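Local coordinates for protein putative branched-chain-amino-acid aminotransferase (Thermotoga maritima MSB8, PDB 3CSW) that probably transfers the amino group between leucine, isoleucine or valine and 2-oxoglutarate, using pyridoxal 5'-phosphate, in branched-chain amino acid biosynthesis, at residues I15-K20 / E108-F113; G124-I129 / V247-E252; D161-I166 / M235-T240. One frame throughout, in Å; residues are numbered along the deposited sequence. Where two conformers were deposited one is given.

Contact 1 of 3, residues I15-K20 / E108-F113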
loop_
_atom_site.group_PDB
_atom_site.type_symbol
_atom_site.label_atom_id
_atom_site.label_comp_id
_atom_site.label_asym_id
_atom_site.label_seq_id
_atom_site.Cartn_x
_atom_site.Cartn_y
_atom_site.Cartn_z
ATOM N N ILE A 15 -3.017 40.816 -15.998
ATOM C CA ILE A 15 -2.966 40.315 -14.629
ATOM C C ILE A 15 -3.562 41.343 -13.671
ATOM O O ILE A 15 -3.556 42.546 -13.939
ATOM C CB ILE A 15 -1.517 39.890 -14.160
ATOM C CG1 ILE A 15 -0.611 41.099 -13.929
ATOM C CG2 ILE A 15 -0.885 38.936 -15.149
ATOM C CD1 ILE A 15 0.737 40.758 -13.302
ATOM N N TRP A 16 -4.136 40.847 -12.583
ATOM C CA TRP A 16 -4.567 41.686 -11.481
ATOM C C TRP A 16 -3.675 41.294 -10.311
ATOM O O TRP A 16 -3.614 40.125 -9.917
ATOM C CB TRP A 16 -6.036 41.471 -11.153
ATOM C CG TRP A 16 -6.576 42.471 -10.194
ATOM C CD1 TRP A 16 -7.199 43.658 -10.495
ATOM C CD2 TRP A 16 -6.542 42.389 -8.776
ATOM N NE1 TRP A 16 -7.564 44.311 -9.339
ATOM C CE2 TRP A 16 -7.172 43.546 -8.271
ATOM C CE3 TRP A 16 -6.052 41.438 -7.875
ATOM C CZ2 TRP A 16 -7.324 43.775 -6.907
ATOM C CZ3 TRP A 16 -6.196 41.678 -6.507
ATOM C CH2 TRP A 16 -6.824 42.833 -6.042
ATOM N N TRP A 17 -2.971 42.276 -9.775
ATOM C CA TRP A 17 -1.962 42.043 -8.756
ATOM C C TRP A 17 -1.844 43.295 -7.896
ATOM O O TRP A 17 -1.725 44.399 -8.417
ATOM C CB TRP A 17 -0.635 41.707 -9.451
ATOM C CG TRP A 17 0.545 41.424 -8.558
ATOM C CD1 TRP A 17 1.771 42.029 -8.608
ATOM C CD2 TRP A 17 0.619 40.460 -7.500
ATOM N NE1 TRP A 17 2.596 41.503 -7.650
ATOM C CE2 TRP A 17 1.917 40.535 -6.958
ATOM C CE3 TRP A 17 -0.285 39.537 -6.961
ATOM C CZ2 TRP A 17 2.335 39.723 -5.902
ATOM C CZ3 TRP A 17 0.134 38.731 -5.905
ATOM C CH2 TRP A 17 1.429 38.831 -5.390
ATOM N N ARG A 18 -1.925 43.110 -6.582
ATOM C CA ARG A 18 -1.803 44.198 -5.620
ATOM C C ARG A 18 -2.689 45.395 -5.987
ATOM O O ARG A 18 -2.211 46.521 -6.161
ATOM C CB ARG A 18 -0.326 44.606 -5.466
ATOM C CG ARG A 18 0.617 43.414 -5.221
ATOM C CD ARG A 18 1.938 43.775 -4.500
ATOM N NE ARG A 18 2.744 44.788 -5.198
ATOM C CZ ARG A 18 4.062 44.959 -5.054
ATOM N NH1 ARG A 18 4.783 44.179 -4.247
ATOM N NH2 ARG A 18 4.675 45.915 -5.745
ATOM N N GLY A 19 -3.979 45.124 -6.144
ATOM C CA GLY A 19 -4.977 46.167 -6.341
ATOM C C GLY A 19 -5.126 46.819 -7.706
ATOM O O GLY A 19 -5.965 47.707 -7.852
ATOM N N LYS A 20 -4.346 46.412 -8.708
ATOM C CA LYS A 20 -4.401 47.078 -10.025
ATOM C C LYS A 20 -4.256 46.077 -11.155
ATOM O O LYS A 20 -3.567 45.080 -11.006
ATOM C CB LYS A 20 -3.300 48.158 -10.133
ATOM N N GLU A 108 -2.072 37.054 -0.393
ATOM C CA GLU A 108 -2.073 37.787 -1.668
ATOM C C GLU A 108 -2.712 36.965 -2.772
ATOM O O GLU A 108 -2.441 35.774 -2.871
ATOM C CB GLU A 108 -0.620 38.042 -2.102
ATOM C CG GLU A 108 0.192 39.009 -1.227
ATOM C CD GLU A 108 0.329 40.394 -1.836
ATOM O OE1 GLU A 108 -0.631 40.862 -2.487
ATOM O OE2 GLU A 108 1.406 41.012 -1.671
ATOM N N VAL A 109 -3.520 37.598 -3.621
ATOM C CA VAL A 109 -4.176 36.910 -4.751
ATOM C C VAL A 109 -3.668 37.463 -6.094
ATOM O O VAL A 109 -3.469 38.673 -6.243
ATOM C CB VAL A 109 -5.723 37.024 -4.669
ATOM C CG1 VAL A 109 -6.402 36.294 -5.833
ATOM C CG2 VAL A 109 -6.227 36.455 -3.343
ATOM N N LEU A 110 -3.431 36.568 -7.052
ATOM C CA LEU A 110 -3.011 36.958 -8.397
ATOM C C LEU A 110 -3.953 36.336 -9.406
ATOM O O LEU A 110 -4.154 35.124 -9.390
ATOM C CB LEU A 110 -1.586 36.487 -8.690
ATOM C CG LEU A 110 -1.040 36.572 -10.125
ATOM C CD1 LEU A 110 -0.824 38.006 -10.526
ATOM C CD2 LEU A 110 0.259 35.781 -10.221
ATOM N N PHE A 111 -4.521 37.166 -10.284
ATOM C CA PHE A 111 -5.385 36.680 -11.365
ATOM C C PHE A 111 -4.609 36.826 -12.662
ATOM O O PHE A 111 -3.926 37.838 -12.850
ATOM C CB PHE A 111 -6.656 37.506 -11.483
ATOM C CG PHE A 111 -7.562 37.473 -10.270
ATOM C CD1 PHE A 111 -7.250 38.197 -9.122
ATOM C CD2 PHE A 111 -8.784 36.803 -10.321
ATOM C CE1 PHE A 111 -8.123 38.224 -8.024
ATOM C CE2 PHE A 111 -9.661 36.831 -9.226
ATOM C CZ PHE A 111 -9.324 37.534 -8.079
ATOM N N VAL A 112 -4.696 35.833 -13.541
ATOM C CA VAL A 112 -4.052 35.898 -14.852
ATOM C C VAL A 112 -5.145 35.652 -15.891
ATOM O O VAL A 112 -5.819 34.626 -15.850
ATOM C CB VAL A 112 -2.900 34.857 -15.018
ATOM C CG1 VAL A 112 -2.154 35.082 -16.326
ATOM C CG2 VAL A 112 -1.927 34.913 -13.855
ATOM N N PHE A 113 -5.343 36.614 -16.793
ATOM C CA PHE A 113 -6.349 36.502 -17.857
ATOM C C PHE A 113 -5.671 36.356 -19.212
ATOM O O PHE A 113 -4.801 37.147 -19.533
ATOM C CB PHE A 113 -7.221 37.750 -17.900
ATOM C CG PHE A 113 -7.999 38.014 -16.635
ATOM C CD1 PHE A 113 -7.421 38.700 -15.579
ATOM C CD2 PHE A 113 -9.336 37.647 -16.536
ATOM C CE1 PHE A 113 -8.142 38.982 -14.439
ATOM C CE2 PHE A 113 -10.067 37.922 -15.384
ATOM C CZ PHE A 113 -9.468 38.591 -14.333
HETATM O O HOH W 1 4.528 41.193 -3.096
#
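Trp16 and Phe111 lie side by side and point the same way, their ring planes almost perpendicular (89°), with Trp16 CE3 3.7 Å from Phe111 CD1; the approach is oblique, neither stack nor T-shape. One face of the Trp16 indole carries the backbone of the turn that follows it, Gly19 N lying 3.6 Å above the plane toward the rim, with Lys20 N beside it. Val109 O sits close to the plane of both indoles, at the edge of each, and is nearer to Trp17, 3.4 Å from CE3. Arg18 CG rests over one face of Trp17, while Glu108 CB comes in obliquely near CZ3 and CH2. These contacts join two antiparallel neighbours, strands 14-17 and 109-115, in the six-stranded sheet of the N-terminal domain; a type I' turn from Trp17 to Lys20 leads into strand 20-23. Trp16 and Phe111 form the hydrogen-bonded pair, with Trp16 N to Phe111 O at 3.0 Å and Phe111 N to Trp16 O at 3.1 Å. Their rings share a face of the sheet, where Val84 of helix 78-89 touches both. On the other face Ile15 CG2 meets Val112 CG1 at 4.2 Å, and Phe31 of the second subunit packs on both. The strand pairing sets Leu110 CB 3.7 Å from Trp17 CE3; CG, anti to the backbone N (chi1 169°), carries CD1 to Trp17 CB and Trp16 O. Beyond the paired residues, a water accepts from Arg18 NH1 at 3.2 Å and donates weakly to Glu108 OE2.

Contact 2 of 3, residues G124-I129 / V247-E252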
loop_
_atom_site.group_PDB
_atom_site.type_symbol
_atom_site.label_atom_id
_atom_site.label_comp_id
_atom_site.label_asym_id
_atom_site.label_seq_id
_atom_site.Cartn_x
_atom_site.Cartn_y
_atom_site.Cartn_z
ATOM N N GLY A 124 -11.667 13.538 -31.469
ATOM C CA GLY A 124 -11.136 12.753 -30.347
ATOM C C GLY A 124 -9.656 12.990 -30.072
ATOM O O GLY A 124 -8.917 13.478 -30.934
ATOM N N VAL A 125 -9.215 12.666 -28.859
ATOM C CA VAL A 125 -7.810 12.849 -28.501
ATOM C C VAL A 125 -7.189 11.502 -28.115
ATOM O O VAL A 125 -7.912 10.500 -27.925
ATOM C CB VAL A 125 -7.646 13.878 -27.334
ATOM C CG1 VAL A 125 -8.260 15.240 -27.706
ATOM C CG2 VAL A 125 -8.243 13.338 -26.002
ATOM N N GLU A 126 -5.855 11.496 -28.076
ATOM C CA GLU A 126 -5.039 10.378 -27.558
ATOM C C GLU A 126 -4.674 10.651 -26.103
ATOM O O GLU A 126 -4.302 11.766 -25.759
ATOM C CB GLU A 126 -3.729 10.244 -28.355
ATOM C CG GLU A 126 -2.625 9.336 -27.726
ATOM C CD GLU A 126 -2.856 7.838 -27.924
ATOM O OE1 GLU A 126 -3.452 7.465 -28.941
ATOM O OE2 GLU A 126 -2.408 7.035 -27.094
ATOM N N VAL A 127 -4.784 9.634 -25.248
ATOM C CA VAL A 127 -4.333 9.710 -23.859
ATOM C C VAL A 127 -3.488 8.458 -23.585
ATOM O O VAL A 127 -3.600 7.432 -24.289
ATOM C CB VAL A 127 -5.497 9.819 -22.818
ATOM C CG1 VAL A 127 -6.349 11.018 -23.097
ATOM C CG2 VAL A 127 -6.370 8.576 -22.819
ATOM N N LYS A 128 -2.635 8.536 -22.575
ATOM C CA LYS A 128 -1.823 7.395 -22.181
ATOM C C LYS A 128 -1.831 7.230 -20.676
ATOM O O LYS A 128 -1.972 8.214 -19.948
ATOM C CB LYS A 128 -0.382 7.574 -22.680
ATOM C CG LYS A 128 -0.275 7.514 -24.153
ATOM C CD LYS A 128 1.115 7.784 -24.648
ATOM C CE LYS A 128 1.119 7.838 -26.160
ATOM N NZ LYS A 128 2.508 7.770 -26.663
ATOM N N ILE A 129 -1.666 5.989 -20.204
ATOM C CA ILE A 129 -1.478 5.714 -18.759
ATOM C C ILE A 129 -0.164 6.385 -18.299
ATOM O O ILE A 129 0.888 6.200 -18.906
ATOM C CB ILE A 129 -1.458 4.166 -18.426
ATOM C CG1 ILE A 129 -2.751 3.468 -18.887
ATOM C CG2 ILE A 129 -1.294 3.906 -16.925
ATOM C CD1 ILE A 129 -4.049 4.078 -18.326
ATOM N N VAL A 247 -12.237 10.666 -26.163
ATOM C CA VAL A 247 -10.960 9.967 -26.283
ATOM C C VAL A 247 -11.096 8.923 -27.373
ATOM O O VAL A 247 -11.893 7.981 -27.255
ATOM C CB VAL A 247 -10.500 9.289 -24.955
ATOM C CG1 VAL A 247 -9.247 8.413 -25.191
ATOM C CG2 VAL A 247 -10.248 10.351 -23.821
ATOM N N ARG A 248 -10.335 9.084 -28.453
ATOM C CA ARG A 248 -10.367 8.072 -29.519
ATOM C C ARG A 248 -9.387 6.898 -29.332
ATOM O O ARG A 248 -9.603 5.817 -29.893
ATOM C CB ARG A 248 -10.187 8.711 -30.885
ATOM C CG ARG A 248 -8.838 9.114 -31.232
ATOM C CD ARG A 248 -8.748 9.472 -32.747
ATOM N NE ARG A 248 -7.617 10.376 -32.870
ATOM C CZ ARG A 248 -6.336 10.004 -32.792
ATOM N NH1 ARG A 248 -5.997 8.716 -32.661
ATOM N NH2 ARG A 248 -5.377 10.929 -32.856
ATOM N N ARG A 249 -8.342 7.110 -28.519
ATOM C CA ARG A 249 -7.315 6.100 -28.292
ATOM C C ARG A 249 -6.655 6.231 -26.891
ATOM O O ARG A 249 -6.295 7.327 -26.478
ATOM C CB ARG A 249 -6.278 6.268 -29.389
ATOM C CG ARG A 249 -5.295 5.166 -29.563
ATOM C CD ARG A 249 -4.644 5.356 -30.928
ATOM N NE ARG A 249 -3.861 4.209 -31.366
ATOM C CZ ARG A 249 -2.532 4.118 -31.275
ATOM N NH1 ARG A 249 -1.813 5.112 -30.746
ATOM N NH2 ARG A 249 -1.911 3.018 -31.717
ATOM N N LEU A 250 -6.568 5.113 -26.167
ATOM C CA LEU A 250 -5.851 5.006 -24.908
ATOM C C LEU A 250 -4.660 4.095 -25.154
ATOM O O LEU A 250 -4.826 2.945 -25.519
ATOM C CB LEU A 250 -6.755 4.415 -23.807
ATOM C CG LEU A 250 -6.136 3.986 -22.474
ATOM C CD1 LEU A 250 -5.466 5.160 -21.737
ATOM C CD2 LEU A 250 -7.200 3.248 -21.599
ATOM N N ASN A 251 -3.455 4.604 -24.942
ATOM C CA ASN A 251 -2.249 3.854 -25.256
ATOM C C ASN A 251 -2.361 3.405 -26.735
ATOM O O ASN A 251 -2.442 4.259 -27.619
ATOM C CB ASN A 251 -2.021 2.692 -24.256
ATOM C CG ASN A 251 -1.511 3.155 -22.886
ATOM O OD1 ASN A 251 -1.594 4.319 -22.526
ATOM N ND2 ASN A 251 -0.973 2.223 -22.122
ATOM N N GLU A 252 -2.393 2.103 -27.019
ATOM C CA GLU A 252 -2.555 1.634 -28.411
ATOM C C GLU A 252 -3.974 1.135 -28.695
ATOM O O GLU A 252 -4.229 0.563 -29.747
ATOM C CB GLU A 252 -1.579 0.504 -28.705
ATOM C CG GLU A 252 -0.114 0.860 -28.616
ATOM C CD GLU A 252 0.761 -0.391 -28.518
ATOM O OE1 GLU A 252 0.698 -1.117 -27.486
ATOM O OE2 GLU A 252 1.509 -0.646 -29.486
HETATM O O HOH W 2 1.384 4.049 -20.710
#
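Asn251 turns its amide back to the neighbouring strand: CG stands anti to the carbonyl carbon (chi1 -75°), and OD1 takes Ile129 N on a lone pair at 2.9 Å. The side chain thus supplies an acceptor beyond the last backbone bond, Asn251 N to Val127 O (2.9 Å). ND2 weakly reaches a water that donates to Ile129 O. With an alanine in place of Asn251, Ile129 N would probably lose its acceptor and the water its second partner. Strands 125-129 and 249-250 are parallel neighbours in a mixed sheet of the larger, C-terminal domain. A beta bulge offsets their pairing, Val125 O receiving Arg248 N at 2.9 Å and, weakly, Arg249 N. Beside it Gly124 has no room for a CB, which would collide with Arg248 CB. Val127 CG1 is anti to the carbonyl carbon (chi1 -58°), which leaves CG2 to touch Leu250 CD1 and Val247 CG1, each at 3.7 Å. Leu250 CD1 also meets Ile129 CD1 at 3.8 Å. On the other side, Glu126 bends at chi2 to bring OE1 to the edge of the Arg249 guanidinium, but this weak salt bridge to NH1 rests on one of two modelled conformers and is doubtful. Lys128 runs extended away from Asn251, and its NZ forms a salt bridge with Asp161. The chemistry is two-sided: valine and leucine methyls on the buried face, the charged Glu126, Lys128 and Arg249 on the other.

Contact 3 of 3, residues D161-I166 / M235-T240. With PLP (pyridoxal-5'-phosphate), chain E.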
loop_
_atom_site.group_PDB
_atom_site.type_symbol
_atom_site.label_atom_id
_atom_site.label_comp_id
_atom_site.label_asym_id
_atom_site.label_seq_id
_atom_site.Cartn_x
_atom_site.Cartn_y
_atom_site.Cartn_z
ATOM N N ASP A 161 3.302 13.018 -26.760
ATOM C CA ASP A 161 2.468 12.716 -27.932
ATOM C C ASP A 161 1.089 12.234 -27.512
ATOM O O ASP A 161 0.589 11.209 -27.966
ATOM C CB ASP A 161 3.133 11.788 -28.956
ATOM C CG ASP A 161 3.667 10.520 -28.359
ATOM O OD1 ASP A 161 3.638 10.365 -27.100
ATOM O OD2 ASP A 161 4.141 9.686 -29.188
ATOM N N CYS A 162 0.479 13.017 -26.632
ATOM C CA CYS A 162 -0.881 12.780 -26.199
ATOM C C CYS A 162 -1.460 14.079 -25.661
ATOM O O CYS A 162 -0.772 15.094 -25.533
ATOM C CB CYS A 162 -0.949 11.613 -25.188
ATOM S SG CYS A 162 -0.036 11.871 -23.676
ATOM N N TYR A 163 -2.749 14.045 -25.384
ATOM C CA TYR A 163 -3.462 15.190 -24.862
ATOM C C TYR A 163 -3.364 15.327 -23.334
ATOM O O TYR A 163 -3.200 16.407 -22.807
ATOM C CB TYR A 163 -4.927 15.024 -25.262
ATOM C CG TYR A 163 -5.808 16.166 -24.903
ATOM C CD1 TYR A 163 -5.883 17.291 -25.732
ATOM C CD2 TYR A 163 -6.623 16.115 -23.778
ATOM C CE1 TYR A 163 -6.740 18.347 -25.431
ATOM C CE2 TYR A 163 -7.483 17.178 -23.461
ATOM C CZ TYR A 163 -7.530 18.289 -24.282
ATOM O OH TYR A 163 -8.382 19.338 -23.968
ATOM N N ASP A 164 -3.564 14.226 -22.632
ATOM C CA ASP A 164 -3.397 14.163 -21.183
ATOM C C ASP A 164 -2.941 12.742 -20.852
ATOM O O ASP A 164 -3.070 11.844 -21.672
ATOM C CB ASP A 164 -4.715 14.525 -20.472
ATOM C CG ASP A 164 -4.526 14.907 -18.995
ATOM O OD1 ASP A 164 -3.376 14.937 -18.519
ATOM O OD2 ASP A 164 -5.536 15.175 -18.297
ATOM N N VAL A 165 -2.357 12.560 -19.671
ATOM C CA VAL A 165 -1.981 11.246 -19.143
ATOM C C VAL A 165 -2.953 10.868 -18.001
ATOM O O VAL A 165 -3.439 11.731 -17.283
ATOM C CB VAL A 165 -0.505 11.191 -18.664
ATOM C CG1 VAL A 165 0.456 11.316 -19.863
ATOM C CG2 VAL A 165 -0.207 12.254 -17.578
ATOM N N ILE A 166 -3.256 9.572 -17.876
ATOM C CA ILE A 166 -4.164 9.056 -16.860
ATOM C C ILE A 166 -3.381 8.528 -15.636
ATOM O O ILE A 166 -2.605 7.575 -15.740
ATOM C CB ILE A 166 -5.062 7.944 -17.460
ATOM C CG1 ILE A 166 -5.715 8.414 -18.785
ATOM C CG2 ILE A 166 -6.082 7.458 -16.466
ATOM C CD1 ILE A 166 -6.425 9.764 -18.780
HETATM N N MSE A 235 -14.855 6.414 -24.030
HETATM C CA MSE A 235 -14.120 7.110 -22.988
HETATM C C MSE A 235 -14.034 8.601 -23.327
HETATM O O MSE A 235 -13.997 8.976 -24.500
HETATM C CB MSE A 235 -12.732 6.482 -22.846
HETATM C CG MSE A 235 -11.793 7.148 -21.838
HETATM SE SE MSE A 235 -10.079 6.252 -21.726
HETATM C CE MSE A 235 -9.316 7.316 -20.431
ATOM N N PHE A 236 -14.070 9.454 -22.304
ATOM C CA PHE A 236 -13.896 10.904 -22.482
ATOM C C PHE A 236 -13.350 11.566 -21.214
ATOM O O PHE A 236 -13.378 10.971 -20.120
ATOM C CB PHE A 236 -15.178 11.598 -23.000
ATOM C CG PHE A 236 -16.350 11.658 -22.008
ATOM C CD1 PHE A 236 -16.430 12.677 -21.061
ATOM C CD2 PHE A 236 -17.399 10.743 -22.086
ATOM C CE1 PHE A 236 -17.507 12.752 -20.178
ATOM C CE2 PHE A 236 -18.484 10.814 -21.216
ATOM C CZ PHE A 236 -18.532 11.825 -20.251
ATOM N N LEU A 237 -12.835 12.785 -21.398
ATOM C CA LEU A 237 -12.286 13.602 -20.336
ATOM C C LEU A 237 -13.147 14.831 -20.119
ATOM O O LEU A 237 -13.852 15.278 -21.028
ATOM C CB LEU A 237 -10.870 14.071 -20.684
ATOM C CG LEU A 237 -9.859 13.043 -21.174
ATOM C CD1 LEU A 237 -8.561 13.736 -21.620
ATOM C CD2 LEU A 237 -9.616 11.963 -20.099
ATOM N N THR A 238 -13.076 15.395 -18.919
ATOM C CA THR A 238 -13.760 16.648 -18.619
ATOM C C THR A 238 -12.795 17.622 -17.929
ATOM O O THR A 238 -12.105 17.254 -16.994
ATOM C CB THR A 238 -15.023 16.409 -17.713
ATOM O OG1 THR A 238 -14.626 15.901 -16.433
ATOM C CG2 THR A 238 -15.993 15.427 -18.357
ATOM N N HIS A 239 -12.749 18.863 -18.391
ATOM C CA HIS A 239 -11.993 19.914 -17.705
ATOM C C HIS A 239 -12.536 21.296 -18.080
ATOM O O HIS A 239 -13.197 21.448 -19.084
ATOM C CB HIS A 239 -10.469 19.795 -17.954
ATOM C CG HIS A 239 -10.047 19.927 -19.386
ATOM N ND1 HIS A 239 -9.478 21.081 -19.898
ATOM C CD2 HIS A 239 -10.079 19.040 -20.408
ATOM C CE1 HIS A 239 -9.190 20.897 -21.173
ATOM N NE2 HIS A 239 -9.545 19.674 -21.512
ATOM N N THR A 240 -12.245 22.295 -17.257
ATOM C CA THR A 240 -12.815 23.626 -17.399
ATOM C C THR A 240 -12.756 24.229 -18.814
ATOM O O THR A 240 -13.784 24.679 -19.353
ATOM C CB THR A 240 -12.169 24.634 -16.380
ATOM O OG1 THR A 240 -12.661 24.380 -15.052
ATOM C CG2 THR A 240 -12.512 26.052 -16.741
HETATM N N1 PLP E . -8.073 16.712 -12.127
HETATM C C2 PLP E . -6.950 17.495 -11.880
HETATM C C2A PLP E . -5.737 16.815 -11.323
HETATM C C3 PLP E . -6.980 18.879 -12.158
HETATM O O3 PLP E . -5.856 19.656 -12.003
HETATM C C4 PLP E . -8.159 19.460 -12.686
HETATM C C4A PLP E . -8.197 20.918 -13.052
HETATM O O4A PLP E . -7.752 21.297 -14.151
HETATM C C5 PLP E . -9.278 18.646 -12.932
HETATM C C6 PLP E . -9.222 17.282 -12.639
HETATM C C5A PLP E . -10.475 19.161 -13.700
HETATM O O4P PLP E . -11.348 19.869 -12.832
HETATM P P PLP E . -12.364 21.029 -13.365
HETATM O O1P PLP E . -12.938 21.807 -12.163
HETATM O O2P PLP E . -13.488 20.392 -14.130
HETATM O O3P PLP E . -11.524 21.925 -14.266
#
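Tyr163 and His239 meet between two sheets of the C-terminal domain of a class-IV aminotransferase, in the pseudobarrel of this fold; the strand segments 164-166 and 235-239 face each other here at a steep angle (112°). The polar contact is a single short hydrogen bond, Tyr163 OH to His239 NE2 at 2.7 Å, in which either atom may be the donor. Each partner lies in the plane of the other's ring, at the edge, and the two planes are 49° apart. Tyr163 CG is anti to the backbone N (chi1 -175°), which extends the ring toward the facing strand. Phe179 packs edge-to-face with the imidazole, and together with Tyr163 helps set its orientation; the other ring nitrogen, ND1, bonds to an unidentified ligand, probably from the crystallisation liquor. Asp164, next to Tyr163, turns its carboxylate to other partners, Ser178, Phe179 N and Ser180; its OD1 also takes Val165 N at 2.8 Å, from above the carboxylate plane. The apolar contacts centre on Leu237. Leu237 CD1 lies at the edge of the tyrosine ring, 3.8 Å from Tyr163 CD2, and 4.1 Å from Asp164 CB, while its CD2 meets Ile166 CD1 at 4.1 Å. The selenomethionine Met235 is fully extended and brings CE tip to tip with Ile166, 4.1 Å from CG1. Val127 of strand 125-129 packs on Met235 and Leu237 as well. Just past His239 the chain reaches the cofactor, which Arg62, Glu176, Ile203 and Thr204 also hold. Thr240 grips one phosphate oxygen twice: O3P of pyridoxal-5'-phosphate accepts from Thr240 OG1 at 2.8 Å and from Thr240 N at 3.1 Å.

How the contacts relate
Contacts 2 and 3 belong to one domain and touch, their centres about 8 Å apart. Strand 125-129 of contact 2 neighbours strand 164-168 of contact 3 in a mixed sheet; Glu126 O probably accepts from Tyr163 N at 2.8 Å, and Lys128 O from Ile166 N likewise. Contact 1 lies in the six-stranded antiparallel sheet of the other domain, about 36 Å from contact 2 and 29 Å from contact 3 between centres. Contact 3 alone reaches the cofactor directly; the side chain of Val127 is about 12 Å from the bound PLP. The side chain of His239 is about 8 Å from that of Lys145, the probable attachment site, to which the cofactor is not attached in this structure.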